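Local coordinates for protein beta-galactoside alpha-2,6-sialyltransferase (Photobacterium sp., PDB 2Z4T) that acts as a sialyltransferase, moving sialic acid from a CMP-linked donor onto galactose of acceptors such as lactose in an alpha-2,6 linkage, at residues N31-D36 / N111-S116; E37-L42 / S78-R83; C61-L66 / E88-D93; R193-L198 / N221-N226. One frame throughout, in Å; residues are numbered along the deposited sequence.

Contacts 1, 2 and 3 cluster in the immunoglobulin-like beta-sandwich, their centres 10 to 12 Å apart, whereas contact 4 belongs to the GT-B part of the enzyme. Contact 2 packs on contact 1 through Ile-34 and Val-40, and contact 3 is joined to contact 1 where Val-112 O meets Glu-88 N. Strand 103-122 runs out of the sandwich into the catalytic part, so contacts 1 and 4, centres about 15 Å apart, share a sheet. Asp-36 OD2 and Arg-193 NH2 form a 2.9 Å salt bridge between them. Contacts 1 to 3 lie away from the CMP, lactose and magnesium sites; in contact 4 the side chain of Leu-198 is about 12 Å from that of Asp-122, which binds magnesium in a crystal structure of this protein, though not in this model.

Contact 1: residues N31-D36 / N111-S116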
loop_
_atom_site.group_PDB
_atom_site.type_symbol
_atom_site.label_atom_id
_atom_site.label_comp_id
_atom_site.label_asym_id
_atom_site.label_seq_id
_atom_site.Cartn_x
_atom_site.Cartn_y
_atom_site.Cartn_z
ATOM N N ASN A 31 -14.081 -28.030 -6.869
ATOM C CA ASN A 31 -12.718 -27.795 -6.447
ATOM C C ASN A 31 -12.719 -26.654 -5.436
ATOM O O ASN A 31 -13.371 -25.636 -5.666
ATOM C CB ASN A 31 -11.845 -27.455 -7.654
ATOM C CG ASN A 31 -10.352 -27.715 -7.389
ATOM O OD1 ASN A 31 -9.691 -26.993 -6.610
ATOM N ND2 ASN A 31 -9.811 -28.757 -8.041
ATOM N N LYS A 32 -12.037 -26.834 -4.303
ATOM C CA LYS A 32 -11.992 -25.831 -3.240
ATOM C C LYS A 32 -10.633 -25.771 -2.566
ATOM O O LYS A 32 -9.899 -26.764 -2.550
ATOM C CB LYS A 32 -13.022 -26.151 -2.168
ATOM C CG LYS A 32 -14.281 -25.342 -2.236
ATOM C CD LYS A 32 -14.984 -25.334 -0.879
ATOM C CE LYS A 32 -14.367 -24.311 0.067
ATOM N NZ LYS A 32 -15.188 -24.087 1.279
ATOM N N THR A 33 -10.330 -24.616 -1.985
ATOM C CA THR A 33 -9.182 -24.396 -1.127
ATOM C C THR A 33 -9.722 -23.623 0.066
ATOM O O THR A 33 -10.617 -22.823 -0.140
ATOM C CB THR A 33 -8.229 -23.365 -1.857
ATOM O OG1 THR A 33 -7.889 -23.822 -3.172
ATOM C CG2 THR A 33 -6.938 -23.095 -1.081
ATOM N N ILE A 34 -9.292 -23.728 1.317
ATOM C CA ILE A 34 -9.317 -24.702 2.421
ATOM C C ILE A 34 -8.015 -24.780 3.172
ATOM O O ILE A 34 -6.976 -25.155 2.636
ATOM C CB ILE A 34 -10.376 -25.863 2.540
ATOM C CG1 ILE A 34 -9.748 -27.260 2.446
ATOM C CG2 ILE A 34 -11.631 -25.582 1.724
ATOM C CD1 ILE A 34 -10.647 -28.360 2.953
ATOM N N ILE A 35 -8.092 -24.301 4.407
ATOM C CA ILE A 35 -6.967 -24.315 5.325
ATOM C C ILE A 35 -7.134 -25.402 6.371
ATOM O O ILE A 35 -8.244 -25.884 6.597
ATOM C CB ILE A 35 -6.786 -22.965 6.028
ATOM C CG1 ILE A 35 -7.995 -22.652 6.924
ATOM C CG2 ILE A 35 -6.563 -21.881 5.007
ATOM C CD1 ILE A 35 -7.774 -21.514 7.915
ATOM N N ASP A 36 -6.021 -25.773 7.009
ATOM C CA ASP A 36 -6.003 -26.780 8.060
ATOM C C ASP A 36 -7.148 -26.552 9.036
ATOM O O ASP A 36 -7.352 -25.434 9.501
ATOM C CB ASP A 36 -4.662 -26.753 8.806
ATOM C CG ASP A 36 -3.474 -27.121 7.910
ATOM O OD1 ASP A 36 -2.472 -27.650 8.448
ATOM O OD2 ASP A 36 -3.540 -26.885 6.672
ATOM N N ASN A 111 -8.063 -28.646 -1.938
ATOM C CA ASN A 111 -6.691 -28.196 -1.779
ATOM C C ASN A 111 -6.569 -27.640 -0.368
ATOM O O ASN A 111 -7.108 -26.548 -0.064
ATOM C CB ASN A 111 -6.338 -27.112 -2.818
ATOM C CG ASN A 111 -6.896 -27.427 -4.222
ATOM O OD1 ASN A 111 -6.474 -28.399 -4.869
ATOM N ND2 ASN A 111 -7.855 -26.602 -4.694
ATOM N N VAL A 112 -5.905 -28.402 0.498
ATOM C CA VAL A 112 -5.642 -27.971 1.870
ATOM C C VAL A 112 -4.293 -27.240 1.948
ATOM O O VAL A 112 -3.247 -27.789 1.578
ATOM C CB VAL A 112 -5.690 -29.140 2.914
ATOM C CG1 VAL A 112 -5.569 -28.572 4.329
ATOM C CG2 VAL A 112 -6.990 -29.969 2.786
ATOM N N VAL A 113 -4.330 -25.994 2.415
ATOM C CA VAL A 113 -3.132 -25.139 2.417
ATOM C C VAL A 113 -2.962 -24.562 3.814
ATOM O O VAL A 113 -3.951 -24.456 4.562
ATOM C CB VAL A 113 -3.245 -23.995 1.375
ATOM C CG1 VAL A 113 -3.500 -24.566 -0.060
ATOM C CG2 VAL A 113 -4.364 -23.011 1.769
ATOM N N ALA A 114 -1.733 -24.208 4.179
ATOM C CA ALA A 114 -1.485 -23.580 5.481
ATOM C C ALA A 114 -2.371 -22.342 5.704
ATOM O O ALA A 114 -2.572 -21.542 4.778
ATOM C CB ALA A 114 -0.024 -23.206 5.620
ATOM N N PRO A 115 -2.929 -22.194 6.920
ATOM C CA PRO A 115 -3.550 -20.925 7.311
ATOM C C PRO A 115 -2.520 -19.803 7.138
ATOM O O PRO A 115 -1.331 -19.977 7.456
ATOM C CB PRO A 115 -3.841 -21.121 8.798
ATOM C CG PRO A 115 -3.959 -22.611 8.967
ATOM C CD PRO A 115 -3.000 -23.210 7.990
ATOM N N SER A 116 -2.958 -18.673 6.608
ATOM C CA SER A 116 -2.039 -17.578 6.335
ATOM C C SER A 116 -2.597 -16.217 6.755
ATOM O O SER A 116 -3.816 -15.975 6.795
ATOM C CB SER A 116 -1.638 -17.563 4.865
ATOM O OG SER A 116 -2.735 -17.138 4.076
#
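Asn-31 and Asn-111 meet at the more open end of this pairing, where Asn-31 is exposed and polar groups do the work. The carboxamide nitrogen of Asn-111 serves two acceptors: ND2 lies 2.7 Å from Asn-31 OD1 and 3.2 Å from Thr-33 OG1, both tilted slightly out of its amide plane. The torsion of Asn-111 matters here, since CG stands opposite its own carbonyl carbon (chi1 -42°) and the amide therefore leans across to strand 26-35. The two carboxamide planes differ by 34°, so the hydrogen-bonded amides are not coplanar.

On the strands themselves, Asn-111 N donates to Lys-32 O at 2.7 Å and Val-113 N to Ile-34 O at 2.8 Å. This is the parallel pairing of strands 26-35 and 103-122 in the immunoglobulin-like sandwich, with local axes 26° apart.

The enclosed part is the face with Ile-34 and Val-112, both buried, where Ile-34 CG1 touches Val-112 CG2 at 3.9 Å; Val-40 packs on Ile-34 and Tyr-90 on Val-112. On the other face, with Thr-33 and Val-113, the end of Ile-35 crosses Pro-115 obliquely, CD1 to CB 4.1 Å. Asp-36 crosses Val-112 at about a right angle, its OD2 3.5 Å from Val-112 CG1. The charge of that carboxylate is met outside the pair: OD2 forms a salt bridge with Arg-193 and OD1 accepts from Leu-84 N.

Contact 2: residues E37-L42 / S78-R83; sequences EEYVNL and SVVAPR
Ser-78 OG is approached by two groups of the facing strand: Tyr-39 OH donates to it at 2.7 Å, and Asn-41 ND2 adds a weak bond at 3.4 Å. Tyr-39 and Asn-41 both carry CG opposite the backbone N (chi1 173° and -172°); Asn-41 leans in from directly across, Tyr-39 from two residues earlier on the same face. The serine oxygen meets the phenol at the ring edge, near its plane. Asn-41 ND2 also bonds to Ser-76 OG.

Between these residues Val-40 and Val-79 form an antiparallel hydrogen-bonded pair, with Val-40 N 2.8 Å from Val-79 O and Val-79 N 3.1 Å from Val-40 O. Strands 39-42 and 77-80 thus make a two-stranded ribbon of the immunoglobulin-like sandwich. Its apolar face, with Val-40, Val-79 and Ala-81, packs on Ile-34, Leu-110 and Val-112 of the neighbouring sheet.

Past the ribbon, Ala-81 N reaches Glu-38 O at 2.7 Å in a nearly straight bond (174° at the hydrogen). At the exposed end, Arg-83 lays its aliphatic CG on the carboxylate carbon of Glu-37, CG to CD 3.5 Å. Their charges stay beyond salt-bridge range, with Glu-37 OE2 4.3 Å from Arg-83 NE and well out of the guanidinium plane.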
loop_
_atom_site.group_PDB
_atom_site.type_symbol
_atom_site.label_atom_id
_atom_site.label_comp_id
_atom_site.label_asym_id
_atom_site.label_seq_id
_atom_site.Cartn_x
_atom_site.Cartn_y
_atom_site.Cartn_z
ATOM N N GLU A 37 -7.899 -27.612 9.324
ATOM C CA GLU A 37 -8.973 -27.616 10.354
ATOM C C GLU A 37 -10.227 -26.890 9.924
ATOM O O GLU A 37 -11.169 -26.773 10.703
ATOM C CB GLU A 37 -8.495 -27.104 11.730
ATOM C CG GLU A 37 -7.104 -27.577 12.061
ATOM C CD GLU A 37 -6.788 -27.549 13.523
ATOM O OE1 GLU A 37 -6.010 -26.672 13.942
ATOM O OE2 GLU A 37 -7.291 -28.420 14.251
ATOM N N GLU A 38 -10.243 -26.399 8.693
ATOM C CA GLU A 38 -11.437 -25.764 8.182
ATOM C C GLU A 38 -12.515 -26.823 7.961
ATOM O O GLU A 38 -12.247 -27.922 7.449
ATOM C CB GLU A 38 -11.161 -24.987 6.895
ATOM C CG GLU A 38 -12.374 -24.212 6.377
ATOM C CD GLU A 38 -12.070 -23.381 5.136
ATOM O OE1 GLU A 38 -10.875 -23.063 4.892
ATOM O OE2 GLU A 38 -13.033 -23.048 4.401
ATOM N N TYR A 39 -13.719 -26.479 8.409
ATOM C CA TYR A 39 -14.918 -27.252 8.199
ATOM C C TYR A 39 -15.472 -26.963 6.803
ATOM O O TYR A 39 -15.488 -25.808 6.340
ATOM C CB TYR A 39 -15.953 -26.905 9.277
ATOM C CG TYR A 39 -17.297 -27.548 9.025
ATOM C CD1 TYR A 39 -18.374 -26.792 8.555
ATOM C CD2 TYR A 39 -17.484 -28.926 9.221
ATOM C CE1 TYR A 39 -19.610 -27.380 8.302
ATOM C CE2 TYR A 39 -18.722 -29.526 8.965
ATOM C CZ TYR A 39 -19.775 -28.738 8.503
ATOM O OH TYR A 39 -20.996 -29.306 8.230
ATOM N N VAL A 40 -15.907 -28.023 6.130
ATOM C CA VAL A 40 -16.466 -27.915 4.794
ATOM C C VAL A 40 -17.759 -28.684 4.764
ATOM O O VAL A 40 -17.827 -29.825 5.240
ATOM C CB VAL A 40 -15.564 -28.567 3.723
ATOM C CG1 VAL A 40 -16.040 -28.196 2.337
ATOM C CG2 VAL A 40 -14.109 -28.168 3.900
ATOM N N ASN A 41 -18.779 -28.063 4.199
ATOM C CA ASN A 41 -19.991 -28.754 3.854
ATOM C C ASN A 41 -20.422 -28.440 2.423
ATOM O O ASN A 41 -20.808 -27.306 2.118
ATOM C CB ASN A 41 -21.099 -28.414 4.827
ATOM C CG ASN A 41 -22.310 -29.273 4.605
ATOM O OD1 ASN A 41 -23.246 -28.876 3.911
ATOM N ND2 ASN A 41 -22.271 -30.492 5.132
ATOM N N LEU A 42 -20.355 -29.453 1.560
ATOM C CA LEU A 42 -20.573 -29.273 0.123
ATOM C C LEU A 42 -21.663 -30.156 -0.425
ATOM O O LEU A 42 -21.677 -31.362 -0.185
ATOM C CB LEU A 42 -19.297 -29.579 -0.661
ATOM C CG LEU A 42 -18.149 -28.597 -0.476
ATOM C CD1 LEU A 42 -16.877 -29.176 -1.091
ATOM C CD2 LEU A 42 -18.478 -27.184 -1.030
ATOM N N SER A 78 -19.553 -33.562 4.466
ATOM C CA SER A 78 -19.113 -32.850 5.642
ATOM C C SER A 78 -17.772 -33.397 6.143
ATOM O O SER A 78 -17.666 -34.573 6.511
ATOM C CB SER A 78 -20.184 -32.942 6.717
ATOM O OG SER A 78 -20.163 -31.762 7.483
ATOM N N VAL A 79 -16.744 -32.550 6.115
ATOM C CA VAL A 79 -15.398 -32.912 6.570
ATOM C C VAL A 79 -14.638 -31.738 7.168
ATOM O O VAL A 79 -14.881 -30.578 6.838
ATOM C CB VAL A 79 -14.518 -33.528 5.449
ATOM C CG1 VAL A 79 -14.842 -34.998 5.284
ATOM C CG2 VAL A 79 -14.684 -32.793 4.131
ATOM N N VAL A 80 -13.699 -32.064 8.035
ATOM C CA VAL A 80 -12.818 -31.095 8.642
ATOM C C VAL A 80 -11.456 -31.331 8.000
ATOM O O VAL A 80 -10.989 -32.470 7.950
ATOM C CB VAL A 80 -12.751 -31.322 10.176
ATOM C CG1 VAL A 80 -11.882 -30.284 10.844
ATOM C CG2 VAL A 80 -14.169 -31.289 10.775
ATOM N N ALA A 81 -10.832 -30.277 7.478
ATOM C CA ALA A 81 -9.501 -30.384 6.903
ATOM C C ALA A 81 -8.553 -30.809 8.010
ATOM O O ALA A 81 -8.743 -30.399 9.151
ATOM C CB ALA A 81 -9.079 -29.050 6.337
ATOM N N PRO A 82 -7.533 -31.629 7.690
ATOM C CA PRO A 82 -6.638 -32.141 8.728
ATOM C C PRO A 82 -5.612 -31.091 9.140
ATOM O O PRO A 82 -5.540 -30.022 8.515
ATOM C CB PRO A 82 -5.932 -33.304 8.036
ATOM C CG PRO A 82 -5.894 -32.933 6.619
ATOM C CD PRO A 82 -7.137 -32.094 6.351
ATOM N N ARG A 83 -4.852 -31.389 10.195
ATOM C CA ARG A 83 -3.689 -30.606 10.571
ATOM C C ARG A 83 -2.522 -31.170 9.784
ATOM O O ARG A 83 -2.285 -32.373 9.807
ATOM C CB ARG A 83 -3.414 -30.740 12.061
ATOM C CG ARG A 83 -4.485 -30.153 12.912
ATOM C CD ARG A 83 -4.081 -30.103 14.351
ATOM N NE ARG A 83 -4.324 -31.365 15.045
ATOM C CZ ARG A 83 -3.950 -31.597 16.302
ATOM N NH1 ARG A 83 -3.314 -30.655 17.003
ATOM N NH2 ARG A 83 -4.203 -32.777 16.859
#

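Contact 3: residues C61-L66 / E88-D93; sequences CGTQQL and EKYCFD
Cys-61 SG stands between its backbone N and carbonyl carbon (chi1 88°), while Cys-91 SG turns opposite its own carbonyl carbon (chi1 -49°); together these torsions bring the sulfurs to 2.1 Å and close a disulfide with chi3 71°. It is a cross-strand disulfide, placed at an antiparallel hydrogen-bonded pair where strand 52-61 leaves strand 88-98 of the immunoglobulin-like domain. Cys-91 N donates to Cys-61 O at 3.0 Å, approaching from above the carbonyl plane, whereas the return bond from Cys-61 N to Cys-91 O is weak.

Beyond the pair, the chain from Gly-62 to Leu-66 wraps around Tyr-90. Gly-62 has no side chain, and its CA sits over one face of the ring in a CH-pi contact, 3.7 Å from the ring centroid. The phenol end reaches further along the loop: Gln-64 N lies at the ring edge, in plane, and donates to Tyr-90 OH at 2.9 Å. That hydroxyl also makes a weak bond to Glu-88 OE2, though the place of this carboxylate is doubtful. Pro-82 and Val-112 also touch the buried tyrosine.

Leu-66 reaches both aromatic residues, crossing each side chain at about a right angle. Its CD1 rests 3.9 Å from Tyr-90 CD2, and it meets Phe-92 at the ring edge, in plane, with Leu-66 CD1 3.7 Å from Phe-92 CZ.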
loop_
_atom_site.group_PDB
_atom_site.type_symbol
_atom_site.label_atom_id
_atom_site.label_comp_id
_atom_site.label_asym_id
_atom_site.label_seq_id
_atom_site.Cartn_x
_atom_site.Cartn_y
_atom_site.Cartn_z
ATOM N N CYS A 61 -8.376 -39.791 -2.542
ATOM C CA CYS A 61 -6.976 -39.475 -2.471
ATOM C C CYS A 61 -6.757 -38.664 -1.207
ATOM O O CYS A 61 -7.706 -38.122 -0.650
ATOM C CB CYS A 61 -6.522 -38.706 -3.717
ATOM S SG CYS A 61 -6.696 -36.926 -3.610
ATOM N N GLY A 62 -5.512 -38.589 -0.754
ATOM C CA GLY A 62 -5.174 -37.877 0.468
ATOM C C GLY A 62 -4.691 -38.858 1.510
ATOM O O GLY A 62 -5.179 -39.979 1.594
ATOM N N THR A 63 -3.722 -38.452 2.311
ATOM C CA THR A 63 -3.152 -39.411 3.230
ATOM C C THR A 63 -3.952 -39.604 4.541
ATOM O O THR A 63 -4.247 -40.727 4.899
ATOM C CB THR A 63 -1.599 -39.289 3.376
ATOM O OG1 THR A 63 -1.234 -39.173 4.754
ATOM C CG2 THR A 63 -1.067 -38.133 2.633
ATOM N N GLN A 64 -4.313 -38.538 5.238
ATOM C CA GLN A 64 -5.144 -38.690 6.433
ATOM C C GLN A 64 -6.585 -39.041 6.066
ATOM O O GLN A 64 -7.132 -38.523 5.098
ATOM C CB GLN A 64 -5.084 -37.449 7.321
ATOM C CG GLN A 64 -3.868 -37.436 8.246
ATOM C CD GLN A 64 -3.758 -36.147 9.068
ATOM O OE1 GLN A 64 -4.692 -35.768 9.779
ATOM N NE2 GLN A 64 -2.610 -35.465 8.967
ATOM N N GLN A 65 -7.184 -39.945 6.832
ATOM C CA GLN A 65 -8.566 -40.376 6.622
ATOM C C GLN A 65 -9.538 -39.374 7.231
ATOM O O GLN A 65 -9.499 -39.118 8.423
ATOM C CB GLN A 65 -8.763 -41.757 7.241
ATOM C CG GLN A 65 -8.195 -42.849 6.420
ATOM C CD GLN A 65 -9.088 -43.159 5.246
ATOM O OE1 GLN A 65 -10.226 -43.596 5.421
ATOM N NE2 GLN A 65 -8.591 -42.926 4.038
ATOM N N LEU A 66 -10.419 -38.814 6.415
ATOM C CA LEU A 66 -11.275 -37.703 6.862
ATOM C C LEU A 66 -12.750 -38.064 6.989
ATOM O O LEU A 66 -13.516 -37.334 7.642
ATOM C CB LEU A 66 -11.146 -36.494 5.920
ATOM C CG LEU A 66 -9.784 -35.912 5.571
ATOM C CD1 LEU A 66 -9.996 -34.577 4.858
ATOM C CD2 LEU A 66 -8.902 -35.729 6.794
ATOM N N GLU A 88 -1.576 -30.245 0.910
ATOM C CA GLU A 88 -1.946 -31.531 0.368
ATOM C C GLU A 88 -3.369 -31.519 -0.178
ATOM O O GLU A 88 -4.267 -30.980 0.457
ATOM C CB GLU A 88 -1.816 -32.616 1.444
ATOM C CG GLU A 88 -1.987 -34.001 0.862
ATOM C CD GLU A 88 -2.031 -35.124 1.894
ATOM O OE1 GLU A 88 -2.097 -36.285 1.441
ATOM O OE2 GLU A 88 -2.031 -34.857 3.124
ATOM N N LYS A 89 -3.553 -32.149 -1.339
ATOM C CA LYS A 89 -4.870 -32.334 -1.942
ATOM C C LYS A 89 -5.571 -33.576 -1.413
ATOM O O LYS A 89 -4.940 -34.623 -1.229
ATOM C CB LYS A 89 -4.779 -32.358 -3.489
ATOM C CG LYS A 89 -4.352 -30.964 -4.063
ATOM C CD LYS A 89 -4.201 -30.921 -5.596
ATOM C CE LYS A 89 -3.601 -29.571 -6.077
ATOM N NZ LYS A 89 -2.228 -29.378 -5.531
ATOM N N TYR A 90 -6.869 -33.431 -1.141
ATOM C CA TYR A 90 -7.734 -34.538 -0.712
ATOM C C TYR A 90 -8.882 -34.695 -1.717
ATOM O O TYR A 90 -9.435 -33.694 -2.178
ATOM C CB TYR A 90 -8.241 -34.317 0.734
ATOM C CG TYR A 90 -7.187 -34.669 1.754
ATOM C CD1 TYR A 90 -6.132 -33.804 2.016
ATOM C CD2 TYR A 90 -7.208 -35.902 2.408
ATOM C CE1 TYR A 90 -5.126 -34.149 2.913
ATOM C CE2 TYR A 90 -6.213 -36.259 3.306
ATOM C CZ TYR A 90 -5.180 -35.387 3.558
ATOM O OH TYR A 90 -4.199 -35.745 4.440
ATOM N N CYS A 91 -9.221 -35.938 -2.062
ATOM C CA CYS A 91 -10.263 -36.222 -3.047
ATOM C C CYS A 91 -11.411 -37.036 -2.463
ATOM O O CYS A 91 -11.197 -37.959 -1.670
ATOM C CB CYS A 91 -9.702 -37.033 -4.199
ATOM S SG CYS A 91 -8.197 -36.434 -4.940
ATOM N N PHE A 92 -12.626 -36.708 -2.900
ATOM C CA PHE A 92 -13.849 -37.393 -2.479
ATOM C C PHE A 92 -14.753 -37.591 -3.687
ATOM O O PHE A 92 -15.029 -36.644 -4.437
ATOM C CB PHE A 92 -14.557 -36.597 -1.374
ATOM C CG PHE A 92 -13.699 -36.366 -0.165
ATOM C CD1 PHE A 92 -12.929 -35.220 -0.056
ATOM C CD2 PHE A 92 -13.613 -37.326 0.838
ATOM C CE1 PHE A 92 -12.104 -35.004 1.052
ATOM C CE2 PHE A 92 -12.784 -37.127 1.954
ATOM C CZ PHE A 92 -12.027 -35.965 2.060
ATOM N N ASP A 93 -15.198 -38.821 -3.894
ATOM C CA ASP A 93 -16.070 -39.122 -5.019
ATOM C C ASP A 93 -17.465 -39.438 -4.535
ATOM O O ASP A 93 -17.648 -40.395 -3.782
ATOM C CB ASP A 93 -15.543 -40.334 -5.790
ATOM C CG ASP A 93 -14.178 -40.098 -6.405
ATOM O OD1 ASP A 93 -13.803 -40.909 -7.280
ATOM O OD2 ASP A 93 -13.485 -39.135 -6.009
#

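Contact 4: residues R193-L198 / N221-N226; sequences RLNVKL and NVTVTN
A beta-alpha-beta unit of the GT-B fold supplies this contact: strands 194-201 and 222-230 lie parallel and adjacent, joined by helix 205-216. Their local axes diverge by 38°, and the backbones are stitched by successive bonds. Thr-223 N donates to Leu-194 O at 2.8 Å, and Val-196 N to Thr-223 O at 2.8 Å in an almost straight bond (175° at the hydrogen). Thr-225 N then reaches Val-196 O, and Leu-198 N reaches Asn-226 O at 2.9 Å. The nearest-CA register passes from Val-196 and Val-224 directly to Lys-197 and Asn-226, leaving Thr-225 as an extra residue, consistent with a beta bulge.

One face is apolar: Val-196 CG2 stands 4.2 Å from Val-222 CG2, and helix 205-216 packs on Leu-198, Val-222 and Val-224. On the other, the Thr-225 side chain crosses that of Asn-195 at about a right angle, Thr-225 CG2 3.7 Å from Asn-195 OD1. A water also ties the strands, 2.7 Å from Asn-226 ND2 and 2.8 Å from Leu-198 O; ND2 bonds to Asp-228 as well. Every direct hydrogen bond between the segments is main chain to main chain, which implies that side chains set the two faces while the backbone fixes the alignment.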
loop_
_atom_site.group_PDB
_atom_site.type_symbol
_atom_site.label_atom_id
_atom_site.label_comp_id
_atom_site.label_asym_id
_atom_site.label_seq_id
_atom_site.Cartn_x
_atom_site.Cartn_y
_atom_site.Cartn_z
ATOM N N ARG A 193 -0.304 -24.429 11.967
ATOM C CA ARG A 193 0.869 -23.851 11.314
ATOM C C ARG A 193 0.328 -22.534 10.729
ATOM O O ARG A 193 -0.854 -22.459 10.400
ATOM C CB ARG A 193 1.438 -24.771 10.221
ATOM C CG ARG A 193 0.422 -25.110 9.120
ATOM C CD ARG A 193 0.979 -25.989 8.021
ATOM N NE ARG A 193 -0.107 -26.465 7.158
ATOM C CZ ARG A 193 0.016 -26.709 5.849
ATOM N NH1 ARG A 193 1.187 -26.511 5.226
ATOM N NH2 ARG A 193 -1.034 -27.134 5.151
ATOM N N LEU A 194 1.176 -21.505 10.629
ATOM C CA LEU A 194 0.750 -20.184 10.174
ATOM C C LEU A 194 1.836 -19.508 9.349
ATOM O O LEU A 194 2.964 -19.322 9.827
ATOM C CB LEU A 194 0.339 -19.287 11.359
ATOM C CG LEU A 194 -0.332 -17.947 11.005
ATOM C CD1 LEU A 194 -1.725 -18.142 10.340
ATOM C CD2 LEU A 194 -0.428 -17.009 12.221
ATOM N N ASN A 195 1.496 -19.185 8.100
ATOM C CA ASN A 195 2.322 -18.303 7.287
ATOM C C ASN A 195 1.912 -16.848 7.515
ATOM O O ASN A 195 0.726 -16.509 7.421
ATOM C CB ASN A 195 2.236 -18.666 5.800
ATOM C CG ASN A 195 2.960 -19.965 5.472
ATOM O OD1 ASN A 195 3.894 -20.383 6.173
ATOM N ND2 ASN A 195 2.528 -20.615 4.404
ATOM N N VAL A 196 2.891 -16.008 7.844
ATOM C CA VAL A 196 2.653 -14.565 8.019
ATOM C C VAL A 196 3.461 -13.729 7.019
ATOM O O VAL A 196 4.675 -13.916 6.863
ATOM C CB VAL A 196 2.973 -14.087 9.460
ATOM C CG1 VAL A 196 2.786 -12.588 9.586
ATOM C CG2 VAL A 196 2.108 -14.809 10.468
ATOM N N LYS A 197 2.772 -12.837 6.317
ATOM C CA LYS A 197 3.432 -11.743 5.595
ATOM C C LYS A 197 3.226 -10.424 6.346
ATOM O O LYS A 197 2.150 -10.177 6.903
ATOM C CB LYS A 197 2.868 -11.621 4.202
ATOM C CG LYS A 197 3.428 -12.619 3.232
ATOM C CD LYS A 197 2.513 -12.698 2.027
ATOM C CE LYS A 197 3.287 -12.743 0.702
ATOM N NZ LYS A 197 3.460 -11.385 0.091
ATOM N N LEU A 198 4.259 -9.592 6.378
ATOM C CA LEU A 198 4.165 -8.305 7.042
ATOM C C LEU A 198 4.548 -7.209 6.072
ATOM O O LEU A 198 5.439 -7.393 5.218
ATOM C CB LEU A 198 5.061 -8.234 8.286
ATOM C CG LEU A 198 4.836 -9.229 9.431
ATOM C CD1 LEU A 198 5.926 -9.075 10.471
ATOM C CD2 LEU A 198 3.448 -9.097 10.084
ATOM N N ASN A 221 5.403 -22.503 15.412
ATOM C CA ASN A 221 4.478 -22.870 14.364
ATOM C C ASN A 221 4.243 -21.751 13.351
ATOM O O ASN A 221 3.576 -21.971 12.337
ATOM C CB ASN A 221 3.152 -23.288 14.982
ATOM C CG ASN A 221 2.461 -22.144 15.709
ATOM O OD1 ASN A 221 1.254 -21.930 15.528
ATOM N ND2 ASN A 221 3.217 -21.395 16.519
ATOM N N VAL A 222 4.766 -20.553 13.623
ATOM C CA VAL A 222 4.604 -19.455 12.658
ATOM C C VAL A 222 5.836 -19.138 11.812
ATOM O O VAL A 222 6.950 -19.055 12.313
ATOM C CB VAL A 222 3.805 -18.199 13.204
ATOM C CG1 VAL A 222 3.306 -18.418 14.588
ATOM C CG2 VAL A 222 4.593 -16.918 13.096
ATOM N N THR A 223 5.628 -19.019 10.512
ATOM C CA THR A 223 6.704 -18.664 9.628
ATOM C C THR A 223 6.417 -17.297 9.001
ATOM O O THR A 223 5.403 -17.093 8.336
ATOM C CB THR A 223 6.929 -19.741 8.569
ATOM O OG1 THR A 223 7.108 -20.989 9.242
ATOM C CG2 THR A 223 8.185 -19.438 7.733
ATOM N N VAL A 224 7.316 -16.357 9.266
ATOM C CA VAL A 224 7.263 -15.059 8.641
ATOM C C VAL A 224 7.857 -15.232 7.255
ATOM O O VAL A 224 9.068 -15.273 7.104
ATOM C CB VAL A 224 8.028 -14.008 9.470
ATOM C CG1 VAL A 224 7.844 -12.605 8.873
ATOM C CG2 VAL A 224 7.554 -14.048 10.933
ATOM N N THR A 225 7.005 -15.348 6.242
ATOM C CA THR A 225 7.509 -15.673 4.915
ATOM C C THR A 225 8.079 -14.474 4.165
ATOM O O THR A 225 8.920 -14.652 3.285
ATOM C CB THR A 225 6.468 -16.410 4.043
ATOM O OG1 THR A 225 5.383 -15.529 3.717
ATOM C CG2 THR A 225 5.948 -17.653 4.767
ATOM N N ASN A 226 7.644 -13.264 4.529
ATOM C CA ASN A 226 8.095 -12.028 3.858
ATOM C C ASN A 226 7.762 -10.767 4.651
ATOM O O ASN A 226 6.698 -10.672 5.297
ATOM C CB ASN A 226 7.502 -11.900 2.433
ATOM C CG ASN A 226 8.003 -10.652 1.691
ATOM O OD1 ASN A 226 9.156 -10.608 1.231
ATOM N ND2 ASN A 226 7.144 -9.626 1.582
HETATM O O HOH W 1 4.882 -9.074 2.986
#